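Local atomic coordinates of putative gdp-fucose protein o-fucosyltransferase 1 (PDB entry 3ZY4), a protein that belongs to the protein O-fucosyltransferase 1 family, whose members share the two-domain, Rossmann-like architecture of the GT-B clan. Residues I231-N236 / L252-K257; A210-A215 / G276-K281; P44-F49 / I57-L62. All blocks are in the same frame, centred on the assembly; numbering follows the deposited sequence.

Contact 1 of 3, residues I231-N236 / L252-K257; sequences IDTTTN and LGTLTK
The amide of Asn-236 is laid against the backbone running from Gly-253 to Leu-255, with its CG 3.9 Å from Thr-254 CA. Its CG stands anti to the backbone N (chi1 -169°), which carries the amide out of the turn and over to the second loop. The other flat group, the carboxylate of Asp-232, serves the turn itself: OD1 accepts from Thr-235 N at 2.8 Å, the donor lying 37° out of the carboxylate plane, in an Asx motif. Across the interface, Ile-231 sets CG2 3.3 Å from Leu-255 O, while its CD1 meets Leu-255 CG at 4.0 Å, the two side chains crossing at about a right angle. Thr-233 CG2 approaches Leu-255 O at 3.5 Å. Buried beneath these methyls, Leu-255 O has no polar partner in the model. Thr-233 CB and Thr-254 CG2 touch at 3.8 Å, and Lys-257 brings CE alongside Ile-231 O. The contact thus pairs two surface loops flanking helix 243-246, the first entered from helix 222-228 and the second leading into helix 257-260, which Thr-256 caps through a weak bond to Ile-259 N; Leu-255 packs inward on Leu-239 and Val-333.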
ATOM      1  N   ILE A 231      15.473   7.861  17.149  1.00 45.88           N
ATOM      2  CA  ILE A 231      14.899   7.188  18.322  1.00 45.81           C
ATOM      3  C   ILE A 231      14.332   8.157  19.372  1.00 46.64           C
ATOM      4  O   ILE A 231      14.981   9.136  19.744  1.00 47.57           O
ATOM      5  CB  ILE A 231      15.931   6.218  18.972  1.00 45.90           C
ATOM      6  CG1 ILE A 231      16.144   4.995  18.069  1.00 44.90           C
ATOM      7  CG2 ILE A 231      15.482   5.778  20.372  1.00 45.68           C
ATOM      8  CD1 ILE A 231      17.298   4.111  18.494  1.00 43.94           C
ATOM      9  N   ASP A 232      13.116   7.865  19.832  1.00 46.61           N
ATOM     10  CA  ASP A 232      12.442   8.641  20.871  1.00 47.30           C
ATOM     11  C   ASP A 232      12.390   7.826  22.165  1.00 47.42           C
ATOM     12  O   ASP A 232      11.532   6.956  22.326  1.00 47.28           O
ATOM     13  CB  ASP A 232      11.026   9.027  20.413  1.00 47.42           C
ATOM     14  CG  ASP A 232      10.318   9.978  21.383  1.00 48.56           C
ATOM     15  OD1 ASP A 232      10.239   9.679  22.593  1.00 50.18           O
ATOM     16  OD2 ASP A 232       9.827  11.031  20.927  1.00 49.34           O
ATOM     17  N   THR A 233      13.302   8.128  23.088  1.00 47.85           N
ATOM     18  CA  THR A 233      13.409   7.400  24.363  1.00 48.03           C
ATOM     19  C   THR A 233      12.235   7.644  25.328  1.00 48.14           C
ATOM     20  O   THR A 233      12.021   6.868  26.269  1.00 48.28           O
ATOM     21  CB  THR A 233      14.745   7.710  25.093  1.00 48.96           C
ATOM     22  OG1 THR A 233      14.842   9.117  25.347  1.00 49.61           O
ATOM     23  CG2 THR A 233      15.935   7.270  24.252  1.00 48.60           C
ATOM     24  N   THR A 234      11.474   8.710  25.089  1.00 47.87           N
ATOM     25  CA  THR A 234      10.321   9.025  25.935  1.00 47.81           C
ATOM     26  C   THR A 234       9.083   8.198  25.570  1.00 46.33           C
ATOM     27  O   THR A 234       8.291   7.846  26.453  1.00 47.07           O
ATOM     28  CB  THR A 234      10.002  10.549  25.971  1.00 48.55           C
ATOM     29  OG1 THR A 234      10.024  11.088  24.643  1.00 48.68           O
ATOM     30  CG2 THR A 234      11.021  11.282  26.820  1.00 50.05           C
ATOM     31  N   THR A 235       8.928   7.882  24.281  1.00 43.97           N
ATOM     32  CA  THR A 235       7.851   6.999  23.812  1.00 42.02           C
ATOM     33  C   THR A 235       8.322   5.537  23.744  1.00 40.39           C
ATOM     34  O   THR A 235       7.528   4.614  23.930  1.00 39.95           O
ATOM     35  CB  THR A 235       7.274   7.440  22.443  1.00 41.19           C
ATOM     36  OG1 THR A 235       8.322   7.493  21.473  1.00 41.12           O
ATOM     37  CG2 THR A 235       6.605   8.819  22.532  1.00 42.35           C
ATOM     38  N   ASN A 236       9.613   5.346  23.468  1.00 38.72           N
ATOM     39  CA  ASN A 236      10.272   4.051  23.631  1.00 37.27           C
ATOM     40  C   ASN A 236       9.546   2.897  22.914  1.00 35.29           C
ATOM     41  O   ASN A 236       9.362   1.824  23.490  1.00 35.09           O
ATOM     42  CB  ASN A 236      10.434   3.758  25.138  1.00 38.21           C
ATOM     43  CG  ASN A 236      11.331   2.567  25.425  1.00 38.40           C
ATOM     44  OD1 ASN A 236      11.137   1.855  26.419  1.00 38.81           O
ATOM     45  ND2 ASN A 236      12.319   2.343  24.567  1.00 35.73           N
ATOM     46  N   LEU A 252      11.524  -4.363  29.224  1.00 41.57           N
ATOM     47  CA  LEU A 252      12.804  -4.596  29.909  1.00 41.87           C
ATOM     48  C   LEU A 252      13.693  -3.358  30.081  1.00 41.80           C
ATOM     49  O   LEU A 252      14.549  -3.329  30.972  1.00 42.95           O
ATOM     50  CB  LEU A 252      13.596  -5.725  29.230  1.00 41.16           C
ATOM     51  CG  LEU A 252      13.107  -7.170  29.396  1.00 41.62           C
ATOM     52  CD1 LEU A 252      13.833  -8.097  28.426  1.00 40.15           C
ATOM     53  CD2 LEU A 252      13.266  -7.670  30.838  1.00 42.98           C
ATOM     54  N   GLY A 253      13.497  -2.351  29.236  1.00 40.69           N
ATOM     55  CA  GLY A 253      14.309  -1.136  29.284  1.00 40.41           C
ATOM     56  C   GLY A 253      14.024  -0.145  28.168  1.00 39.11           C
ATOM     57  O   GLY A 253      12.984  -0.207  27.510  1.00 38.68           O
ATOM     58  N   THR A 254      14.961   0.775  27.961  1.00 38.85           N
ATOM     59  CA  THR A 254      14.835   1.826  26.957  1.00 37.90           C
ATOM     60  C   THR A 254      15.801   1.606  25.795  1.00 37.39           C
ATOM     61  O   THR A 254      17.006   1.421  26.000  1.00 37.02           O
ATOM     62  CB  THR A 254      15.033   3.234  27.589  1.00 39.09           C
ATOM     63  OG1 THR A 254      13.832   3.614  28.261  1.00 39.03           O
ATOM     64  CG2 THR A 254      15.351   4.294  26.543  1.00 38.74           C
ATOM     65  N   LEU A 255      15.264   1.625  24.579  1.00 36.02           N
ATOM     66  CA  LEU A 255      16.086   1.582  23.374  1.00 35.71           C
ATOM     67  C   LEU A 255      16.829   2.910  23.203  1.00 36.62           C
ATOM     68  O   LEU A 255      16.212   3.961  23.069  1.00 36.69           O
ATOM     69  CB  LEU A 255      15.228   1.274  22.130  1.00 34.26           C
ATOM     70  CG  LEU A 255      16.004   1.123  20.820  1.00 33.12           C
ATOM     71  CD1 LEU A 255      16.941  -0.075  20.909  1.00 32.70           C
ATOM     72  CD2 LEU A 255      15.081   0.970  19.610  1.00 30.82           C
ATOM     73  N   THR A 256      18.160   2.850  23.221  1.00 37.50           N
ATOM     74  CA  THR A 256      18.987   4.050  23.141  1.00 38.60           C
ATOM     75  C   THR A 256      19.799   4.072  21.844  1.00 38.62           C
ATOM     76  O   THR A 256      19.977   3.040  21.204  1.00 37.57           O
ATOM     77  CB  THR A 256      19.969   4.125  24.331  1.00 39.65           C
ATOM     78  OG1 THR A 256      20.887   3.028  24.254  1.00 39.90           O
ATOM     79  CG2 THR A 256      19.222   4.084  25.671  1.00 39.92           C
ATOM     80  N   LYS A 257      20.303   5.246  21.470  1.00 39.58           N
ATOM     81  CA  LYS A 257      21.192   5.366  20.309  1.00 40.03           C
ATOM     82  C   LYS A 257      22.501   4.578  20.478  1.00 40.38           C
ATOM     83  O   LYS A 257      23.131   4.192  19.486  1.00 40.19           O
ATOM     84  CB  LYS A 257      21.462   6.838  19.988  1.00 41.28           C
ATOM     85  CG  LYS A 257      20.275   7.537  19.334  1.00 41.70           C
ATOM     86  CD  LYS A 257      20.163   8.993  19.759  1.00 44.31           C
ATOM     87  CE  LYS A 257      18.792   9.555  19.398  1.00 44.81           C
ATOM     88  NZ  LYS A 257      18.465  10.745  20.220  1.00 46.10           N
TER

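Contact 2 of 3, residues A210-A215 / G276-K281; sequences AKPFVA and GSIGAK
Lys-281 N donates to Pro-212 O at 2.8 Å, a bond nearly straight at the hydrogen (166°) and running almost along the C=O axis. Pro-212 O also takes a CA-H...O contact from Ala-280 CA at 3.2 Å, so one carbonyl is approached by two successive residues, of which only Lys-281 makes a conventional bond. Around this polar centre the side chains close in. The CB methyl of Ala-210 meets Lys-281 CB, a methylene, at 3.7 Å. The lysine chain runs on extended, and Lys-281 CD passes 3.4 Å from Lys-211 O before the ammonium end leads away. On the other flank, Ile-278 has CG1 wedged between its backbone N and carbonyl carbon (chi1 69°), a crowded position that sends CD1 across to Val-214 CG2 at 3.7 Å and to Pro-212 CB at 4.1 Å. Val-214 CG2 is shared, since Ala-280 CB packs on it at 3.8 Å. The Pro-212 ring sets CG against the carbonyls of Ile-278 and Gly-279.

These residues belong to a beta-alpha-beta unit of the parallel sheet: helix 264-278 ends here and its chain turns into strand 282-287, directly beside strand 213-218. The reversal is a Schellman motif, in which Gly-279 adopts a positive phi of 55° and Gly-279 N reaches back to Gly-276 O. The peptide bond ahead of Pro-212, where the chain enters strand 213-218, is cis. Further out, Val-214 hydrogen-bonds through its backbone to Ser-282 and Phe-284, while Phe-213 and Ala-215 bond to Leu-327 on the other neighbouring strand. Asp-326 OD1 accepts from Phe-213 N, and Ile-278 leans on Leu-327.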
ATOM      1  N   ALA A 210      40.416 -19.833  15.148  1.00 35.48           N
ATOM      2  CA  ALA A 210      40.780 -20.627  16.325  1.00 35.69           C
ATOM      3  C   ALA A 210      39.695 -20.563  17.402  1.00 35.09           C
ATOM      4  O   ALA A 210      39.217 -19.479  17.741  1.00 34.78           O
ATOM      5  CB  ALA A 210      42.123 -20.159  16.889  1.00 37.05           C
ATOM      6  N   LYS A 211      39.311 -21.727  17.926  1.00 34.93           N
ATOM      7  CA  LYS A 211      38.250 -21.824  18.934  1.00 34.49           C
ATOM      8  C   LYS A 211      38.726 -21.683  20.386  1.00 35.08           C
ATOM      9  O   LYS A 211      39.811 -22.154  20.731  1.00 35.49           O
ATOM     10  CB  LYS A 211      37.443 -23.103  18.745  1.00 34.38           C
ATOM     11  CG  LYS A 211      36.332 -22.933  17.719  1.00 35.55           C
ATOM     12  CD  LYS A 211      35.479 -24.184  17.549  1.00 37.46           C
ATOM     13  CE  LYS A 211      34.302 -23.867  16.648  1.00 38.79           C
ATOM     14  NZ  LYS A 211      33.302 -24.974  16.549  1.00 40.15           N
ATOM     15  N   PRO A 212      37.908 -21.039  21.244  1.00 34.32           N
ATOM     16  CA  PRO A 212      36.589 -20.444  20.966  1.00 32.81           C
ATOM     17  C   PRO A 212      36.625 -19.081  20.268  1.00 32.04           C
ATOM     18  O   PRO A 212      37.509 -18.264  20.526  1.00 31.65           O
ATOM     19  CB  PRO A 212      35.973 -20.295  22.360  1.00 33.36           C
ATOM     20  CG  PRO A 212      37.127 -20.169  23.284  1.00 34.24           C
ATOM     21  CD  PRO A 212      38.266 -20.941  22.672  1.00 35.41           C
ATOM     22  N   PHE A 213      35.654 -18.835  19.389  1.00 30.18           N
ATOM     23  CA  PHE A 213      35.596 -17.544  18.723  1.00 29.88           C
ATOM     24  C   PHE A 213      34.355 -16.739  19.074  1.00 29.12           C
ATOM     25  O   PHE A 213      33.296 -17.310  19.379  1.00 28.71           O
ATOM     26  CB  PHE A 213      35.881 -17.637  17.201  1.00 29.52           C
ATOM     27  CG  PHE A 213      34.717 -18.104  16.338  1.00 29.68           C
ATOM     28  CD1 PHE A 213      34.498 -19.462  16.099  1.00 29.95           C
ATOM     29  CD2 PHE A 213      33.900 -17.168  15.688  1.00 29.32           C
ATOM     30  CE1 PHE A 213      33.450 -19.889  15.262  1.00 30.35           C
ATOM     31  CE2 PHE A 213      32.855 -17.581  14.852  1.00 29.44           C
ATOM     32  CZ  PHE A 213      32.630 -18.941  14.636  1.00 27.83           C
ATOM     33  N   VAL A 214      34.528 -15.414  19.080  1.00 28.50           N
ATOM     34  CA  VAL A 214      33.439 -14.455  19.219  1.00 27.83           C
ATOM     35  C   VAL A 214      33.078 -13.965  17.805  1.00 27.47           C
ATOM     36  O   VAL A 214      33.955 -13.553  17.049  1.00 27.29           O
ATOM     37  CB  VAL A 214      33.857 -13.242  20.113  1.00 28.33           C
ATOM     38  CG1 VAL A 214      32.759 -12.151  20.172  1.00 27.16           C
ATOM     39  CG2 VAL A 214      34.191 -13.706  21.517  1.00 29.79           C
ATOM     40  N   ALA A 215      31.797 -14.028  17.445  1.00 26.60           N
ATOM     41  CA  ALA A 215      31.332 -13.419  16.197  1.00 25.80           C
ATOM     42  C   ALA A 215      30.570 -12.136  16.496  1.00 25.71           C
ATOM     43  O   ALA A 215      29.770 -12.086  17.428  1.00 26.00           O
ATOM     44  CB  ALA A 215      30.442 -14.388  15.413  1.00 24.86           C
ATOM     45  N   GLY A 276      37.713 -11.506  26.528  1.00 38.86           N
ATOM     46  CA  GLY A 276      38.208 -11.810  27.865  1.00 41.20           C
ATOM     47  C   GLY A 276      37.325 -12.838  28.547  1.00 41.82           C
ATOM     48  O   GLY A 276      37.832 -13.832  29.078  1.00 42.46           O
ATOM     49  N   SER A 277      36.006 -12.614  28.475  1.00 41.42           N
ATOM     50  CA  SER A 277      35.007 -13.443  29.168  1.00 41.67           C
ATOM     51  C   SER A 277      35.074 -14.940  28.842  1.00 41.51           C
ATOM     52  O   SER A 277      34.889 -15.779  29.728  1.00 42.67           O
ATOM     53  CB  SER A 277      33.581 -12.897  28.949  1.00 40.72           C
ATOM     54  OG  SER A 277      33.100 -13.146  27.633  1.00 40.83           O
ATOM     55  N   ILE A 278      35.368 -15.277  27.587  1.00 39.89           N
ATOM     56  CA  ILE A 278      35.389 -16.679  27.170  1.00 39.72           C
ATOM     57  C   ILE A 278      36.783 -17.203  26.782  1.00 39.36           C
ATOM     58  O   ILE A 278      36.916 -18.339  26.294  1.00 39.02           O
ATOM     59  CB  ILE A 278      34.382 -16.941  26.015  1.00 38.43           C
ATOM     60  CG1 ILE A 278      34.841 -16.262  24.719  1.00 38.65           C
ATOM     61  CG2 ILE A 278      32.971 -16.493  26.410  1.00 39.13           C
ATOM     62  CD1 ILE A 278      34.177 -16.831  23.466  1.00 36.68           C
ATOM     63  N   GLY A 279      37.808 -16.377  27.004  1.00 39.31           N
ATOM     64  CA  GLY A 279      39.180 -16.681  26.567  1.00 38.69           C
ATOM     65  C   GLY A 279      39.242 -16.985  25.076  1.00 37.28           C
ATOM     66  O   GLY A 279      39.812 -18.002  24.661  1.00 37.10           O
ATOM     67  N   ALA A 280      38.650 -16.095  24.282  1.00 35.76           N
ATOM     68  CA  ALA A 280      38.532 -16.264  22.829  1.00 34.72           C
ATOM     69  C   ALA A 280      39.889 -16.246  22.134  1.00 35.07           C
ATOM     70  O   ALA A 280      40.813 -15.547  22.576  1.00 36.28           O
ATOM     71  CB  ALA A 280      37.608 -15.184  22.245  1.00 33.50           C
ATOM     72  N   LYS A 281      39.999 -17.020  21.056  1.00 34.68           N
ATOM     73  CA  LYS A 281      41.252 -17.183  20.319  1.00 35.36           C
ATOM     74  C   LYS A 281      41.189 -16.565  18.923  1.00 33.92           C
ATOM     75  O   LYS A 281      42.184 -16.565  18.185  1.00 34.16           O
ATOM     76  CB  LYS A 281      41.663 -18.665  20.255  1.00 35.98           C
ATOM     77  CG  LYS A 281      41.956 -19.262  21.626  1.00 39.18           C
ATOM     78  CD  LYS A 281      42.704 -20.584  21.567  1.00 42.78           C
ATOM     79  CE  LYS A 281      43.402 -20.858  22.909  1.00 46.08           C
ATOM     80  NZ  LYS A 281      44.090 -22.178  22.943  1.00 48.13           N
TER

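Contact 3 of 3, residues P44-F49 / I57-L62; sequences PNFIEF and IPFEFL
In the beta hairpin of strands 40-48 and 55-58, Phe-46 and Ile-57 form an antiparallel hydrogen-bonded pair. Ile-57 N donates to Phe-46 O at 2.8 Å with an angle of 166° at the hydrogen, and Phe-46 N returns a bond to Ile-57 O at 2.7 Å, more bent at 144°. Ile-57 O also lies 3.3 Å from Asn-45 CA in a CA-H...O contact. One residue back, the Asn-45 amide swings over the neighbouring strand and puts OD1 3.4 Å from Pro-58 CA.

The second strand then gives way to a weakly bonded helical turn, about 59-62, that folds over the hairpin. Phe-59 N makes a weak bond to Pro-44 O, and Phe-59 CB sits against the same oxygen. With CG anti to its backbone N (chi1 180°), Phe-59 extends beside Phe-46, the two side chains pointing the same way; Phe-59 CD2 approaches Phe-46 CE2 at 3.7 Å. Leu-62 comes from the end of the turn and touches Phe-46 CD2 with CD1 at 3.9 Å. Pro-44 CG lies above one face of the Phe-46 ring, offset toward its rim. Pro-58 CG rests 3.7 Å above the plane of the Phe-61 ring, over its centre, and the Pro-58 side chain also lies close to a bound sulfate ion.

Phe-46 and Leu-62 pack against helix 20-37: Phe-20 meets the Phe-46 ring edge-to-face and also touches Leu-62; Phe-59 reaches Leu-191. Farther along strand 40-48, Glu-48 holds Tyr-316 OH through OE1.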
ATOM      1  N   PRO A  44       9.737 -18.965  -1.278  1.00 16.14           N
ATOM      2  CA  PRO A  44      10.056 -17.826  -2.153  1.00 15.97           C
ATOM      3  C   PRO A  44      11.444 -17.924  -2.755  1.00 17.44           C
ATOM      4  O   PRO A  44      12.285 -18.677  -2.264  1.00 17.91           O
ATOM      5  CB  PRO A  44      10.072 -16.653  -1.177  1.00 15.62           C
ATOM      6  CG  PRO A  44      10.616 -17.294   0.095  1.00 16.32           C
ATOM      7  CD  PRO A  44       9.849 -18.600   0.144  1.00 17.07           C
ATOM      8  N   ASN A  45      11.671 -17.144  -3.797  1.00 15.28           N
ATOM      9  CA  ASN A  45      13.033 -16.793  -4.170  1.00 16.37           C
ATOM     10  C   ASN A  45      13.396 -15.596  -3.320  1.00 14.91           C
ATOM     11  O   ASN A  45      12.609 -14.656  -3.268  1.00 14.65           O
ATOM     12  CB  ASN A  45      13.090 -16.396  -5.631  1.00 16.52           C
ATOM     13  CG  ASN A  45      13.026 -17.571  -6.588  1.00 18.76           C
ATOM     14  OD1 ASN A  45      13.473 -18.679  -6.274  1.00 17.93           O
ATOM     15  ND2 ASN A  45      12.492 -17.316  -7.796  1.00 18.33           N
ATOM     16  N   PHE A  46      14.545 -15.624  -2.635  1.00 14.29           N
ATOM     17  CA  PHE A  46      14.978 -14.472  -1.866  1.00 14.46           C
ATOM     18  C   PHE A  46      15.585 -13.478  -2.831  1.00 15.81           C
ATOM     19  O   PHE A  46      15.939 -13.830  -3.946  1.00 14.92           O
ATOM     20  CB  PHE A  46      15.964 -14.850  -0.725  1.00 14.20           C
ATOM     21  CG  PHE A  46      15.326 -15.599   0.384  1.00 15.85           C
ATOM     22  CD1 PHE A  46      14.530 -14.950   1.302  1.00 14.89           C
ATOM     23  CD2 PHE A  46      15.515 -16.972   0.506  1.00 14.84           C
ATOM     24  CE1 PHE A  46      13.923 -15.634   2.330  1.00 16.22           C
ATOM     25  CE2 PHE A  46      14.919 -17.689   1.533  1.00 18.40           C
ATOM     26  CZ  PHE A  46      14.110 -17.024   2.455  1.00 15.67           C
ATOM     27  N   ILE A  47      15.644 -12.227  -2.405  1.00 16.00           N
ATOM     28  CA  ILE A  47      16.057 -11.155  -3.284  1.00 17.53           C
ATOM     29  C   ILE A  47      17.336 -10.501  -2.781  1.00 19.25           C
ATOM     30  O   ILE A  47      17.493 -10.218  -1.580  1.00 17.68           O
ATOM     31  CB  ILE A  47      14.926 -10.110  -3.440  1.00 16.27           C
ATOM     32  CG1 ILE A  47      13.673 -10.765  -4.024  1.00 15.94           C
ATOM     33  CG2 ILE A  47      15.352  -8.942  -4.355  1.00 17.32           C
ATOM     34  CD1 ILE A  47      12.409  -9.977  -3.816  1.00 18.75           C
ATOM     35  N   GLU A  48      18.253 -10.253  -3.714  1.00 21.47           N
ATOM     36  CA  GLU A  48      19.520  -9.611  -3.404  1.00 25.52           C
ATOM     37  C   GLU A  48      19.765  -8.472  -4.395  1.00 27.90           C
ATOM     38  O   GLU A  48      19.407  -8.566  -5.579  1.00 28.10           O
ATOM     39  CB  GLU A  48      20.638 -10.644  -3.469  1.00 25.17           C
ATOM     40  CG  GLU A  48      21.853 -10.365  -2.605  1.00 28.64           C
ATOM     41  CD  GLU A  48      22.940 -11.371  -2.894  1.00 31.68           C
ATOM     42  OE1 GLU A  48      22.844 -12.497  -2.377  1.00 31.18           O
ATOM     43  OE2 GLU A  48      23.869 -11.049  -3.671  1.00 35.08           O
ATOM     44  N   PHE A  49      20.377  -7.397  -3.906  1.00 31.19           N
ATOM     45  CA  PHE A  49      20.569  -6.181  -4.714  1.00 34.18           C
ATOM     46  C   PHE A  49      22.012  -5.989  -5.167  1.00 36.27           C
ATOM     47  O   PHE A  49      22.896  -5.630  -4.376  1.00 37.45           O
ATOM     48  CB  PHE A  49      20.035  -4.954  -3.965  1.00 34.42           C
ATOM     49  CG  PHE A  49      18.600  -5.113  -3.518  1.00 35.13           C
ATOM     50  CD1 PHE A  49      17.550  -4.787  -4.375  1.00 36.10           C
ATOM     51  CD2 PHE A  49      18.303  -5.619  -2.250  1.00 36.84           C
ATOM     52  CE1 PHE A  49      16.221  -4.952  -3.968  1.00 36.84           C
ATOM     53  CE2 PHE A  49      16.987  -5.789  -1.833  1.00 37.33           C
ATOM     54  CZ  PHE A  49      15.941  -5.452  -2.690  1.00 38.29           C
ATOM     55  N   ILE A  57      17.326 -15.622  -5.551  1.00 19.15           N
ATOM     56  CA  ILE A  57      18.056 -16.744  -5.008  1.00 18.67           C
ATOM     57  C   ILE A  57      17.059 -17.784  -4.557  1.00 17.61           C
ATOM     58  O   ILE A  57      16.224 -17.471  -3.694  1.00 17.62           O
ATOM     59  CB  ILE A  57      18.952 -16.305  -3.834  1.00 19.51           C
ATOM     60  CG1 ILE A  57      19.907 -15.169  -4.260  1.00 22.02           C
ATOM     61  CG2 ILE A  57      19.715 -17.508  -3.267  1.00 18.80           C
ATOM     62  CD1 ILE A  57      20.807 -15.493  -5.453  1.00 26.60           C
ATOM     63  N   PRO A  58      17.122 -19.011  -5.128  1.00 16.51           N
ATOM     64  CA  PRO A  58      16.138 -20.028  -4.704  1.00 15.85           C
ATOM     65  C   PRO A  58      16.237 -20.329  -3.217  1.00 16.04           C
ATOM     66  O   PRO A  58      17.346 -20.446  -2.680  1.00 15.41           O
ATOM     67  CB  PRO A  58      16.542 -21.286  -5.479  1.00 16.51           C
ATOM     68  CG  PRO A  58      17.395 -20.804  -6.639  1.00 16.65           C
ATOM     69  CD  PRO A  58      18.002 -19.489  -6.218  1.00 17.16           C
ATOM     70  N   PHE A  59      15.081 -20.458  -2.550  1.00 15.80           N
ATOM     71  CA  PHE A  59      15.045 -20.862  -1.147  1.00 17.01           C
ATOM     72  C   PHE A  59      16.023 -21.983  -0.817  1.00 16.19           C
ATOM     73  O   PHE A  59      16.815 -21.882   0.138  1.00 15.69           O
ATOM     74  CB  PHE A  59      13.628 -21.331  -0.784  1.00 16.49           C
ATOM     75  CG  PHE A  59      13.488 -21.773   0.652  1.00 17.62           C
ATOM     76  CD1 PHE A  59      13.761 -23.099   1.008  1.00 18.76           C
ATOM     77  CD2 PHE A  59      13.118 -20.871   1.647  1.00 19.23           C
ATOM     78  CE1 PHE A  59      13.655 -23.524   2.334  1.00 20.23           C
ATOM     79  CE2 PHE A  59      13.015 -21.283   2.970  1.00 20.15           C
ATOM     80  CZ  PHE A  59      13.283 -22.604   3.317  1.00 19.90           C
ATOM     81  N   GLU A  60      15.943 -23.048  -1.615  1.00 17.36           N
ATOM     82  CA  GLU A  60      16.712 -24.276  -1.415  1.00 17.60           C
ATOM     83  C   GLU A  60      18.222 -24.111  -1.612  1.00 17.64           C
ATOM     84  O   GLU A  60      18.994 -24.980  -1.248  1.00 19.30           O
ATOM     85  CB  GLU A  60      16.190 -25.411  -2.315  1.00 19.01           C
ATOM     86  CG  GLU A  60      16.331 -25.203  -3.824  1.00 19.51           C
ATOM     87  CD  GLU A  60      15.080 -24.547  -4.435  1.00 19.93           C
ATOM     88  OE1 GLU A  60      14.367 -23.794  -3.742  1.00 22.99           O
ATOM     89  OE2 GLU A  60      14.787 -24.813  -5.604  1.00 21.63           O
ATOM     90  N   PHE A  61      18.654 -23.003  -2.190  1.00 17.06           N
ATOM     91  CA  PHE A  61      20.100 -22.746  -2.244  1.00 16.57           C
ATOM     92  C   PHE A  61      20.603 -22.279  -0.881  1.00 15.90           C
ATOM     93  O   PHE A  61      21.785 -22.405  -0.580  1.00 16.58           O
ATOM     94  CB  PHE A  61      20.463 -21.733  -3.322  1.00 17.32           C
ATOM     95  CG  PHE A  61      20.463 -22.287  -4.738  1.00 16.81           C
ATOM     96  CD1 PHE A  61      19.730 -23.412  -5.090  1.00 14.06           C
ATOM     97  CD2 PHE A  61      21.206 -21.637  -5.738  1.00 17.18           C
ATOM     98  CE1 PHE A  61      19.698 -23.880  -6.392  1.00 15.43           C
ATOM     99  CE2 PHE A  61      21.181 -22.094  -7.038  1.00 14.94           C
ATOM    100  CZ  PHE A  61      20.453 -23.201  -7.386  1.00 18.78           C
ATOM    101  N   LEU A  62      19.683 -21.765  -0.060  1.00 14.80           N
ATOM    102  CA  LEU A  62      20.049 -21.199   1.220  1.00 15.34           C
ATOM    103  C   LEU A  62      19.659 -22.046   2.407  1.00 15.80           C
ATOM    104  O   LEU A  62      20.416 -22.145   3.383  1.00 17.13           O
ATOM    105  CB  LEU A  62      19.481 -19.792   1.375  1.00 14.85           C
ATOM    106  CG  LEU A  62      19.898 -18.755   0.333  1.00 17.01           C
ATOM    107  CD1 LEU A  62      19.352 -17.404   0.826  1.00 19.29           C
ATOM    108  CD2 LEU A  62      21.435 -18.711   0.182  1.00 16.99           C
TER

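Overall arrangement
From the N terminus, contact 3 closes first, a short hairpin loop in the mixed sheet that holds strand 10-13. It is complete long before the chain reaches strand 213-218, where contact 2 opens in the separate five-stranded parallel sheet. Contact 2 closes only after helix 264-278, and contact 1 is nested inside its loop: residues 231-236 and 252-257 meet within the helical excursion between the strand and that helix. None of the three touches another. Contacts 1 and 3 lie on opposite sides of the chain's centre, about 23 Å apart between nearest atoms, whereas contacts 2 and 3 approach to about 17 Å between nearest atoms.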